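Local coordinates for peridinin-chlorophyll A protein (Amphidinium carterae, PDB 2C9E), which probably serves as a water-soluble light-harvesting antenna for blue-green light, holding peridinin, chlorophyll a and a galactolipid inside a shell of helices, at residues 180-191 with 308-319; 200-208 with 290-300. All blocks are in the same frame, centred on the assembly; numbering follows the deposited sequence.

Contact 1 (180-191 with 308-319); sequences AAKKFSEATYPI and QAKAAYETFVAL. With DGD (digalactosyl diacyl glycerol (dgdg)), chain K.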
# COMPACT_ATOMS: atom_id res chain seq x y z
N ALA A 180 -17.49 -19.75 -5.64
CA ALA A 180 -17.95 -18.43 -6.01
C ALA A 180 -16.78 -17.57 -6.52
O ALA A 180 -16.97 -16.73 -7.42
CB ALA A 180 -18.62 -17.75 -4.81
N ALA A 181 -15.59 -17.81 -5.97
CA ALA A 181 -14.40 -17.05 -6.38
C ALA A 181 -13.97 -17.46 -7.80
O ALA A 181 -13.56 -16.62 -8.61
CB ALA A 181 -13.26 -17.27 -5.42
N LYS A 182 -14.08 -18.74 -8.12
CA LYS A 182 -13.73 -19.14 -9.47
C LYS A 182 -14.70 -18.52 -10.50
O LYS A 182 -14.29 -18.16 -11.59
CB LYS A 182 -13.76 -20.67 -9.63
CG LYS A 182 -13.25 -21.16 -11.01
CD LYS A 182 -13.48 -22.67 -11.17
CE LYS A 182 -12.55 -23.31 -12.22
NZ LYS A 182 -12.56 -24.83 -12.13
N LYS A 183 -15.97 -18.39 -10.16
CA LYS A 183 -16.90 -17.83 -11.16
C LYS A 183 -16.53 -16.37 -11.32
O LYS A 183 -16.47 -15.86 -12.43
CB LYS A 183 -18.35 -17.91 -10.69
CG LYS A 183 -18.78 -19.25 -10.15
CD LYS A 183 -19.63 -20.03 -11.14
CE LYS A 183 -18.80 -20.56 -12.31
NZ LYS A 183 -17.97 -21.77 -11.94
N PHE A 184 -16.31 -15.71 -10.18
CA PHE A 184 -15.93 -14.32 -10.19
C PHE A 184 -14.66 -14.20 -11.03
O PHE A 184 -14.56 -13.33 -11.89
CB PHE A 184 -15.70 -13.82 -8.78
CG PHE A 184 -15.18 -12.41 -8.72
CD1 PHE A 184 -16.02 -11.33 -9.02
CD2 PHE A 184 -13.85 -12.14 -8.36
CE1 PHE A 184 -15.56 -10.02 -8.96
CE2 PHE A 184 -13.37 -10.83 -8.30
CZ PHE A 184 -14.22 -9.76 -8.60
N SER A 185 -13.70 -15.10 -10.82
CA SER A 185 -12.48 -15.02 -11.62
C SER A 185 -12.82 -15.17 -13.08
O SER A 185 -12.42 -14.34 -13.92
CB SER A 185 -11.47 -16.09 -11.20
OG SER A 185 -10.95 -15.74 -9.91
N GLU A 186 -13.59 -16.22 -13.39
CA GLU A 186 -13.97 -16.45 -14.78
C GLU A 186 -14.70 -15.27 -15.43
O GLU A 186 -14.51 -15.00 -16.63
CB GLU A 186 -14.82 -17.73 -14.91
CG GLU A 186 -13.99 -19.07 -14.81
CD GLU A 186 -12.61 -19.04 -15.53
OE1 GLU A 186 -11.74 -18.19 -15.18
OE2 GLU A 186 -12.35 -19.88 -16.44
N ALA A 187 -15.52 -14.54 -14.67
CA ALA A 187 -16.24 -13.43 -15.29
C ALA A 187 -15.41 -12.13 -15.41
O ALA A 187 -15.69 -11.28 -16.29
CB ALA A 187 -17.53 -13.15 -14.53
N THR A 188 -14.42 -11.98 -14.53
CA THR A 188 -13.59 -10.77 -14.52
C THR A 188 -12.33 -10.87 -15.37
O THR A 188 -11.86 -9.86 -15.89
CB THR A 188 -13.23 -10.35 -13.08
OG1 THR A 188 -12.67 -11.46 -12.35
CG2 THR A 188 -14.45 -9.85 -12.36
N TYR A 189 -11.76 -12.07 -15.52
CA TYR A 189 -10.56 -12.22 -16.35
C TYR A 189 -10.72 -11.54 -17.73
O TYR A 189 -9.83 -10.79 -18.16
CB TYR A 189 -10.19 -13.70 -16.54
CG TYR A 189 -8.81 -13.89 -17.15
CD1 TYR A 189 -8.62 -13.85 -18.55
CD2 TYR A 189 -7.68 -14.03 -16.33
CE1 TYR A 189 -7.33 -13.93 -19.10
CE2 TYR A 189 -6.40 -14.11 -16.86
CZ TYR A 189 -6.22 -14.06 -18.24
OH TYR A 189 -4.93 -14.09 -18.73
N PRO A 190 -11.86 -11.76 -18.43
CA PRO A 190 -12.05 -11.12 -19.76
C PRO A 190 -12.14 -9.60 -19.73
O PRO A 190 -12.01 -8.92 -20.74
CB PRO A 190 -13.33 -11.75 -20.28
CG PRO A 190 -13.44 -13.06 -19.46
CD PRO A 190 -12.97 -12.66 -18.11
N ILE A 191 -12.43 -9.05 -18.57
CA ILE A 191 -12.49 -7.60 -18.40
C ILE A 191 -11.04 -7.15 -18.08
O ILE A 191 -10.52 -6.19 -18.65
CB ILE A 191 -13.42 -7.24 -17.22
CG1 ILE A 191 -14.81 -7.79 -17.52
CG2 ILE A 191 -13.41 -5.75 -16.98
CD1 ILE A 191 -15.91 -7.44 -16.53
N GLN A 308 -20.48 -7.25 -20.16
CA GLN A 308 -19.59 -8.07 -19.38
C GLN A 308 -19.43 -7.57 -17.96
O GLN A 308 -19.37 -8.39 -17.06
CB GLN A 308 -18.24 -8.18 -20.09
CG GLN A 308 -17.34 -9.28 -19.54
CD GLN A 308 -18.01 -10.68 -19.54
OE1 GLN A 308 -18.97 -10.91 -20.29
NE2 GLN A 308 -17.50 -11.62 -18.71
N ALA A 309 -19.41 -6.26 -17.74
CA ALA A 309 -19.24 -5.74 -16.38
C ALA A 309 -20.45 -6.02 -15.51
O ALA A 309 -20.32 -6.36 -14.35
CB ALA A 309 -18.94 -4.28 -16.39
N LYS A 310 -21.64 -5.83 -16.08
CA LYS A 310 -22.88 -6.11 -15.38
C LYS A 310 -22.95 -7.59 -15.08
O LYS A 310 -23.33 -7.98 -13.99
CB LYS A 310 -24.08 -5.65 -16.21
CG LYS A 310 -24.31 -4.15 -16.06
CD LYS A 310 -25.22 -3.54 -17.14
CE LYS A 310 -25.29 -2.00 -16.93
NZ LYS A 310 -25.49 -1.25 -18.23
N ALA A 311 -22.57 -8.41 -16.04
CA ALA A 311 -22.58 -9.86 -15.83
C ALA A 311 -21.59 -10.26 -14.71
O ALA A 311 -21.86 -11.18 -13.91
CB ALA A 311 -22.20 -10.57 -17.12
N ALA A 312 -20.46 -9.56 -14.66
CA ALA A 312 -19.44 -9.82 -13.67
C ALA A 312 -19.94 -9.39 -12.29
O ALA A 312 -19.71 -10.10 -11.30
CB ALA A 312 -18.15 -9.07 -14.04
N TYR A 313 -20.62 -8.25 -12.22
CA TYR A 313 -21.17 -7.76 -10.96
C TYR A 313 -22.04 -8.85 -10.32
O TYR A 313 -22.05 -9.02 -9.09
CB TYR A 313 -22.02 -6.53 -11.19
CG TYR A 313 -22.68 -6.00 -9.91
CD1 TYR A 313 -21.92 -5.35 -8.93
CD2 TYR A 313 -24.06 -6.15 -9.69
CE1 TYR A 313 -22.54 -4.86 -7.78
CE2 TYR A 313 -24.67 -5.67 -8.53
CZ TYR A 313 -23.91 -5.02 -7.59
OH TYR A 313 -24.50 -4.49 -6.45
N GLU A 314 -22.80 -9.58 -11.15
CA GLU A 314 -23.61 -10.62 -10.55
C GLU A 314 -22.68 -11.63 -9.87
O GLU A 314 -22.95 -12.02 -8.73
CB GLU A 314 -24.51 -11.31 -11.59
CG GLU A 314 -25.55 -10.38 -12.17
CD GLU A 314 -26.36 -9.66 -11.09
OE1 GLU A 314 -26.80 -10.32 -10.13
OE2 GLU A 314 -26.56 -8.42 -11.20
N THR A 315 -21.59 -12.05 -10.52
CA THR A 315 -20.70 -12.99 -9.82
C THR A 315 -20.11 -12.30 -8.59
O THR A 315 -19.93 -12.96 -7.56
CB THR A 315 -19.52 -13.50 -10.70
OG1 THR A 315 -18.67 -12.41 -11.09
CG2 THR A 315 -20.05 -14.21 -11.95
N PHE A 316 -19.84 -11.00 -8.68
CA PHE A 316 -19.26 -10.26 -7.53
C PHE A 316 -20.24 -10.32 -6.33
O PHE A 316 -19.83 -10.64 -5.23
CB PHE A 316 -18.95 -8.80 -7.91
CG PHE A 316 -18.54 -7.93 -6.74
CD1 PHE A 316 -17.30 -8.08 -6.13
CD2 PHE A 316 -19.43 -6.94 -6.24
CE1 PHE A 316 -16.93 -7.25 -5.03
CE2 PHE A 316 -19.10 -6.13 -5.16
CZ PHE A 316 -17.86 -6.28 -4.55
N VAL A 317 -21.53 -10.03 -6.56
CA VAL A 317 -22.50 -10.13 -5.47
C VAL A 317 -22.51 -11.57 -4.92
O VAL A 317 -22.52 -11.78 -3.73
CB VAL A 317 -23.98 -9.75 -5.91
CG1 VAL A 317 -24.92 -9.86 -4.67
CG2 VAL A 317 -24.05 -8.30 -6.42
N ALA A 318 -22.48 -12.56 -5.79
CA ALA A 318 -22.49 -13.95 -5.31
C ALA A 318 -21.31 -14.26 -4.40
O ALA A 318 -21.46 -14.95 -3.40
CB ALA A 318 -22.51 -14.93 -6.51
N LEU A 319 -20.14 -13.75 -4.75
CA LEU A 319 -18.93 -13.98 -3.95
C LEU A 319 -19.06 -13.22 -2.61
O LEU A 319 -18.76 -13.76 -1.55
CB LEU A 319 -17.68 -13.50 -4.71
CG LEU A 319 -16.32 -13.52 -3.98
CD1 LEU A 319 -15.80 -14.93 -3.83
CD2 LEU A 319 -15.33 -12.74 -4.80
C1A DGD K . -14.91 -0.29 -4.90
C2A DGD K . -13.38 -0.28 -4.76
C3A DGD K . -12.84 0.92 -3.97
C4A DGD K . -13.12 0.82 -2.46
C5A DGD K . -12.23 1.76 -1.66
C6A DGD K . -11.21 1.14 -0.68
C7A DGD K . -10.49 -0.11 -1.15
C8A DGD K . -8.94 -0.02 -0.98
C9A DGD K . -8.24 -1.16 -1.78
CAA DGD K . -7.78 -0.75 -3.17
CBA DGD K . -6.28 -1.10 -3.48
CCA DGD K . -5.57 -2.08 -2.45
CDA DGD K . -4.56 -1.29 -1.60
CEA DGD K . -3.67 -2.14 -0.75
CFA DGD K . -2.30 -2.53 -1.36
CGA DGD K . -1.35 -3.00 -0.20
CHA DGD K . 0.15 -3.01 -0.59
CIA DGD K . 0.64 -1.70 -1.24
O1A DGD K . -15.49 0.80 -5.12
C1B DGD K . -16.99 -3.16 -7.83
C2B DGD K . -17.67 -4.44 -8.36
C3B DGD K . -17.21 -4.79 -9.78
C4B DGD K . -17.90 -6.03 -10.34
C5B DGD K . -17.23 -6.51 -11.64
C6B DGD K . -17.16 -5.42 -12.75
C7B DGD K . -15.87 -5.53 -13.55
C8B DGD K . -14.61 -5.55 -12.67
C9B DGD K . -13.41 -6.04 -13.48
CAB DGD K . -12.04 -5.56 -12.90
CBB DGD K . -10.87 -6.07 -13.70
CCB DGD K . -10.30 -7.39 -13.20
CDB DGD K . -9.89 -7.37 -11.73
CEB DGD K . -11.03 -7.91 -10.82
CFB DGD K . -11.00 -7.12 -9.53
CGB DGD K . -12.28 -6.98 -8.89
CHB DGD K . -13.03 -5.78 -9.37
CIB DGD K . -14.23 -5.60 -8.45
O1B DGD K . -15.75 -3.00 -7.97
O1G DGD K . -15.44 -1.48 -5.36
C1G DGD K . -16.85 -1.57 -5.45
C2G DGD K . -17.20 -1.05 -6.85
O2G DGD K . -17.75 -2.07 -7.71
C3G DGD K . -18.25 0.07 -6.72
O3G DGD K . -19.38 -0.50 -6.02
C1D DGD K . -20.58 -0.57 -6.79
C2D DGD K . -21.56 -1.39 -5.93
O2D DGD K . -21.05 -2.72 -5.75
C3D DGD K . -22.91 -1.45 -6.67
O3D DGD K . -23.86 -2.16 -5.88
C4D DGD K . -23.42 -0.02 -6.92
O4D DGD K . -23.79 0.58 -5.68
C5D DGD K . -22.30 0.82 -7.58
O5D DGD K . -23.78 2.21 -8.74
C6D DGD K . -22.78 2.23 -7.75
O6D DGD K . -21.10 0.82 -6.81
C1E DGD K . -25.00 2.77 -8.21
C2E DGD K . -26.17 2.45 -9.18
O2E DGD K . -26.25 1.03 -9.36
C3E DGD K . -25.88 3.08 -10.55
O3E DGD K . -27.05 3.00 -11.36
C4E DGD K . -25.35 4.56 -10.44
O4E DGD K . -26.43 5.46 -10.14
C5E DGD K . -24.27 4.66 -9.34
O6E DGD K . -24.78 4.19 -8.08
C6E DGD K . -23.77 6.10 -9.21
O5E DGD K . -22.71 6.23 -8.27
O HOH W 1 -19.54 -15.77 -7.91
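A180 sets its CB against L319 where two nearly antiparallel helices meet, their axes 8.6 Å apart. A water donates to A180 O and to T315 O and joins the two backbones there. At A181, the backbone N lies 3.6 Å from L319 CD1. F184 carries much of the packing in the middle of this segment. Its CG stands anti to the backbone N (chi1 175°), which lays the ring alongside F316, both pointing the same way. L319 CD2 sits over one face of the F184 ring in a CH-pi contact, 4.2 Å from the centroid. T315 OG1 lies at the edge, 3.5 Å from F184 CD1. That hydroxyl is turned back on its own helix and donates to A312 O on a lone pair. A187 is small, and its CB comes within 3.9 Å of A312 CA, so the backbones approach closely here. A187 O accepts from Q308 NE2 at 3.0 Å, in the carbonyl plane and on a lone pair. I191 CD1 ends the series 3.7 Å from A312 CB, while its CG1 packs on Q308 CG.

An acyl chain of the digalactosyl lipid runs along F184, T188, I191 and A312, and touches the F184 edge with CGB 3.4 Å from CZ. Helix 176-192 also packs on helix 261-276 through F184, S185 and T188, and A309 of helix 306-324 meets F301 of helix 293-302.

Contact 2 (200-208 with 290-300); sequences SPEISKYIE and FPGNADLQMAL. With PID (peridinin), chain H.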
# COMPACT_ATOMS: atom_id res chain seq x y z
N SER A 200 -3.06 3.01 -16.57
CA SER A 200 -4.47 3.12 -16.23
C SER A 200 -4.77 4.55 -15.89
O SER A 200 -4.56 5.01 -14.79
CB SER A 200 -4.83 2.21 -15.05
OG SER A 200 -3.81 2.21 -14.08
N PRO A 201 -5.28 5.28 -16.87
CA PRO A 201 -5.64 6.69 -16.82
C PRO A 201 -6.54 7.13 -15.65
O PRO A 201 -6.23 8.10 -14.97
CB PRO A 201 -6.27 6.93 -18.20
CG PRO A 201 -6.74 5.52 -18.65
CD PRO A 201 -5.58 4.68 -18.18
N GLU A 202 -7.65 6.42 -15.43
CA GLU A 202 -8.55 6.80 -14.32
C GLU A 202 -7.88 6.70 -12.93
O GLU A 202 -8.02 7.60 -12.10
CB GLU A 202 -9.82 5.91 -14.30
CG GLU A 202 -10.65 5.91 -15.56
CD GLU A 202 -9.99 5.12 -16.71
OE1 GLU A 202 -9.00 4.37 -16.45
OE2 GLU A 202 -10.49 5.27 -17.88
N ILE A 203 -7.14 5.62 -12.68
CA ILE A 203 -6.51 5.40 -11.39
C ILE A 203 -5.39 6.39 -11.16
O ILE A 203 -5.23 6.93 -10.05
CB ILE A 203 -5.98 3.93 -11.32
CG1 ILE A 203 -7.19 2.98 -11.32
CG2 ILE A 203 -5.15 3.68 -10.04
CD1 ILE A 203 -7.85 2.86 -9.95
N SER A 204 -4.63 6.69 -12.22
CA SER A 204 -3.56 7.65 -12.07
C SER A 204 -4.14 9.01 -11.77
O SER A 204 -3.65 9.72 -10.87
CB SER A 204 -2.71 7.76 -13.35
OG SER A 204 -1.91 6.60 -13.45
N LYS A 205 -5.17 9.39 -12.51
CA LYS A 205 -5.72 10.70 -12.25
C LYS A 205 -6.25 10.79 -10.82
O LYS A 205 -6.04 11.82 -10.17
CB LYS A 205 -6.77 11.09 -13.31
CG LYS A 205 -7.35 12.51 -13.13
CD LYS A 205 -6.33 13.62 -12.73
CE LYS A 205 -5.66 14.40 -13.91
NZ LYS A 205 -4.55 13.70 -14.68
N TYR A 206 -6.89 9.72 -10.32
CA TYR A 206 -7.42 9.69 -8.95
C TYR A 206 -6.29 9.90 -7.94
O TYR A 206 -6.36 10.76 -7.05
CB TYR A 206 -8.12 8.35 -8.70
CG TYR A 206 -8.78 8.28 -7.35
CD1 TYR A 206 -9.98 8.93 -7.12
CD2 TYR A 206 -8.15 7.66 -6.25
CE1 TYR A 206 -10.55 8.99 -5.83
CE2 TYR A 206 -8.72 7.70 -4.95
CZ TYR A 206 -9.92 8.37 -4.76
OH TYR A 206 -10.49 8.40 -3.51
N ILE A 207 -5.21 9.12 -8.08
CA ILE A 207 -4.08 9.24 -7.19
C ILE A 207 -3.47 10.65 -7.22
O ILE A 207 -3.11 11.21 -6.18
CB ILE A 207 -3.00 8.20 -7.58
CG1 ILE A 207 -3.53 6.77 -7.28
CG2 ILE A 207 -1.67 8.54 -6.92
CD1 ILE A 207 -2.61 5.66 -7.80
N GLU A 208 -3.36 11.23 -8.41
CA GLU A 208 -2.80 12.57 -8.55
C GLU A 208 -3.61 13.73 -7.92
O GLU A 208 -3.05 14.68 -7.32
CB GLU A 208 -2.66 12.89 -10.04
CG GLU A 208 -1.89 14.15 -10.29
CD GLU A 208 -2.03 14.69 -11.71
OE1 GLU A 208 -2.18 13.91 -12.69
OE2 GLU A 208 -1.97 15.92 -11.83
N PHE A 290 -13.59 6.87 0.95
CA PHE A 290 -12.68 7.77 0.23
C PHE A 290 -13.39 8.86 -0.58
O PHE A 290 -14.48 8.68 -1.07
CB PHE A 290 -11.77 6.94 -0.70
CG PHE A 290 -10.78 6.13 0.04
CD1 PHE A 290 -11.14 4.91 0.62
CD2 PHE A 290 -9.53 6.64 0.28
CE1 PHE A 290 -10.25 4.22 1.44
CE2 PHE A 290 -8.62 5.96 1.09
CZ PHE A 290 -8.99 4.74 1.68
N PRO A 291 -12.75 10.03 -0.71
CA PRO A 291 -13.43 11.07 -1.50
C PRO A 291 -13.43 10.72 -2.99
O PRO A 291 -12.50 10.10 -3.47
CB PRO A 291 -12.64 12.33 -1.16
CG PRO A 291 -11.26 11.79 -0.93
CD PRO A 291 -11.47 10.50 -0.15
N GLY A 292 -14.50 11.09 -3.69
CA GLY A 292 -14.65 10.81 -5.11
C GLY A 292 -14.65 9.36 -5.58
O GLY A 292 -14.41 9.10 -6.73
N ASN A 293 -14.93 8.39 -4.72
CA ASN A 293 -14.90 7.02 -5.20
C ASN A 293 -16.01 6.64 -6.15
O ASN A 293 -15.78 5.88 -7.07
CB ASN A 293 -14.88 6.03 -4.03
CG ASN A 293 -14.67 4.60 -4.50
OD1 ASN A 293 -13.75 4.33 -5.29
ND2 ASN A 293 -15.52 3.67 -3.99
N ALA A 294 -17.22 7.16 -5.93
CA ALA A 294 -18.34 6.85 -6.80
C ALA A 294 -18.03 7.31 -8.20
O ALA A 294 -18.34 6.61 -9.15
CB ALA A 294 -19.62 7.52 -6.30
N ASP A 295 -17.46 8.49 -8.34
CA ASP A 295 -17.13 9.02 -9.63
C ASP A 295 -15.99 8.23 -10.26
O ASP A 295 -15.92 8.12 -11.46
CB ASP A 295 -16.71 10.48 -9.54
CG ASP A 295 -17.89 11.42 -9.27
OD1 ASP A 295 -19.04 11.06 -9.51
OD2 ASP A 295 -17.62 12.54 -8.84
N LEU A 296 -15.07 7.73 -9.44
CA LEU A 296 -13.98 6.92 -9.98
C LEU A 296 -14.54 5.62 -10.52
O LEU A 296 -14.16 5.21 -11.60
CB LEU A 296 -12.93 6.64 -8.92
CG LEU A 296 -11.86 5.58 -9.32
CD1 LEU A 296 -10.98 6.09 -10.45
CD2 LEU A 296 -11.00 5.20 -8.05
N GLN A 297 -15.43 4.97 -9.78
CA GLN A 297 -16.00 3.73 -10.26
C GLN A 297 -16.82 3.90 -11.55
O GLN A 297 -16.80 2.98 -12.39
CB GLN A 297 -16.86 3.06 -9.19
CG GLN A 297 -16.10 2.78 -7.88
CD GLN A 297 -14.84 1.94 -8.07
OE1 GLN A 297 -14.88 0.86 -8.64
NE2 GLN A 297 -13.71 2.45 -7.59
N MET A 298 -17.56 5.01 -11.71
CA MET A 298 -18.31 5.24 -12.96
C MET A 298 -17.29 5.35 -14.11
O MET A 298 -17.45 4.76 -15.15
CB MET A 298 -19.12 6.54 -12.95
CG MET A 298 -20.53 6.43 -12.41
SD MET A 298 -21.54 5.18 -13.27
CE MET A 298 -22.46 4.49 -11.92
N ALA A 299 -16.23 6.12 -13.94
CA ALA A 299 -15.23 6.23 -15.00
C ALA A 299 -14.54 4.85 -15.32
O ALA A 299 -14.32 4.51 -16.48
CB ALA A 299 -14.20 7.28 -14.59
N LEU A 300 -14.21 4.04 -14.30
CA LEU A 300 -13.63 2.72 -14.54
C LEU A 300 -14.66 1.87 -15.34
O LEU A 300 -14.32 1.24 -16.37
CB LEU A 300 -13.25 2.03 -13.20
CG LEU A 300 -12.00 2.68 -12.53
CD1 LEU A 300 -11.91 2.26 -11.08
CD2 LEU A 300 -10.70 2.30 -13.32
C1 PID H . -20.75 0.63 -11.53
C2 PID H . -22.22 1.01 -11.65
C3 PID H . -23.13 -0.19 -11.37
C4 PID H . -22.77 -1.33 -12.33
C5 PID H . -21.35 -1.88 -12.17
C6 PID H . -20.30 -0.80 -11.85
C7 PID H . -19.01 -1.06 -12.33
C8 PID H . -17.87 -1.10 -11.53
C9 PID H . -16.57 -1.35 -11.97
C10 PID H . -16.12 -1.62 -13.25
C11 PID H . -15.48 -1.29 -11.19
C12 PID H . -14.39 -1.47 -11.94
C13 PID H . -13.09 -1.29 -11.48
C14 PID H . -11.89 -1.43 -12.18
C15 PID H . -10.70 -1.15 -11.52
C16 PID H . -9.42 -1.17 -12.08
C17 PID H . -8.31 -0.85 -11.30
C18 PID H . -7.01 -0.78 -11.79
C19 PID H . -5.93 -0.44 -10.98
C20 PID H . -4.64 -0.31 -11.50
C21 PID H . -3.51 0.06 -10.76
C22 PID H . -2.32 0.23 -11.47
C23 PID H . -1.16 0.62 -11.00
C24 PID H . -0.02 1.16 -10.65
C25 PID H . 1.19 0.36 -10.15
C26 PID H . 2.01 1.15 -9.11
C27 PID H . 2.28 2.60 -9.54
C28 PID H . 0.92 3.29 -9.67
C29 PID H . 0.14 2.68 -10.83
C30 PID H . 4.39 3.26 -8.64
C31 PID H . 5.22 4.10 -7.66
CM1 PID H . -19.79 1.78 -11.86
CM2 PID H . -21.05 -2.59 -13.50
CM3 PID H . -21.35 -2.92 -11.05
CM4 PID H . -11.88 -1.91 -13.64
CM5 PID H . -3.55 0.17 -9.23
CM6 PID H . 0.73 -0.96 -9.53
CM7 PID H . 2.08 0.08 -11.36
CM8 PID H . -1.23 3.36 -10.94
O1 PID H . -20.38 -0.30 -10.51
O2 PID H . -24.47 0.19 -11.71
O3 PID H . -16.81 -1.77 -14.26
O4 PID H . -14.76 -1.70 -13.24
O5 PID H . 0.90 2.93 -12.01
O6 PID H . 3.03 3.35 -8.57
O7 PID H . 4.94 2.54 -9.47
O HOH W 2 -13.47 6.07 -18.27
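E202 and L300 mark the nearest backbone approach, CA to CA 6.5 Å, between two short helices running nearly antiparallel with axes 9.8 Å apart. Their side chains meet through E202 CB and L300 CD2, while E202 CG rests on A299 CB. A water donates to E202 OE2 and A299 O and closes this end. I203 CG1 also touches L300 CD2. L296 fills the middle: CD1 lies against the E202 carbonyl, and CD2 sits over one face of the Y206 ring, 4.1 Å from its centroid, in a CH-pi contact. A chi1 of -176° swings the Y206 ring out across the gap to the turn before helix 293-300. There its OH donates to P291 O at 2.6 Å, in the carbonyl plane, with a C=O...donor angle of 157°. F290 CB stands 3.4 Å from the same OH. The acceptor belongs to a type II turn, F290 to N293, with G292 at positive phi.

Peridinin runs past both helices, with I203 CG1 3.7 Å from C19 and L300 CD1 3.6 Å from C15. Q297 NE2 hydrogen-bonds to a chlorophyll a. The pair is thus a piece of the helical wall of a pigment pocket, characteristic of the peridinin-chlorophyll protein fold.

Overall arrangement
Helix 176-192 comes first along the chain and supplies one side of contact 1. Helix 201-213 follows directly and gives the first side of contact 2. The chain then passes through helices 215-231, 234-251, 261-276 and 280-285 before 290-300 closes contact 2. Helix 306-324 comes next and closes contact 1. The loop of contact 2 therefore lies wholly within that of contact 1, and the two do not cross. Their centres are about 21 Å apart, and their nearest atoms about 7 Å. Contact 1 pairs helix 176-192 with helix 306-324. Contact 2 ties two shorter helices together. Both border the same digalactosyl lipid pocket.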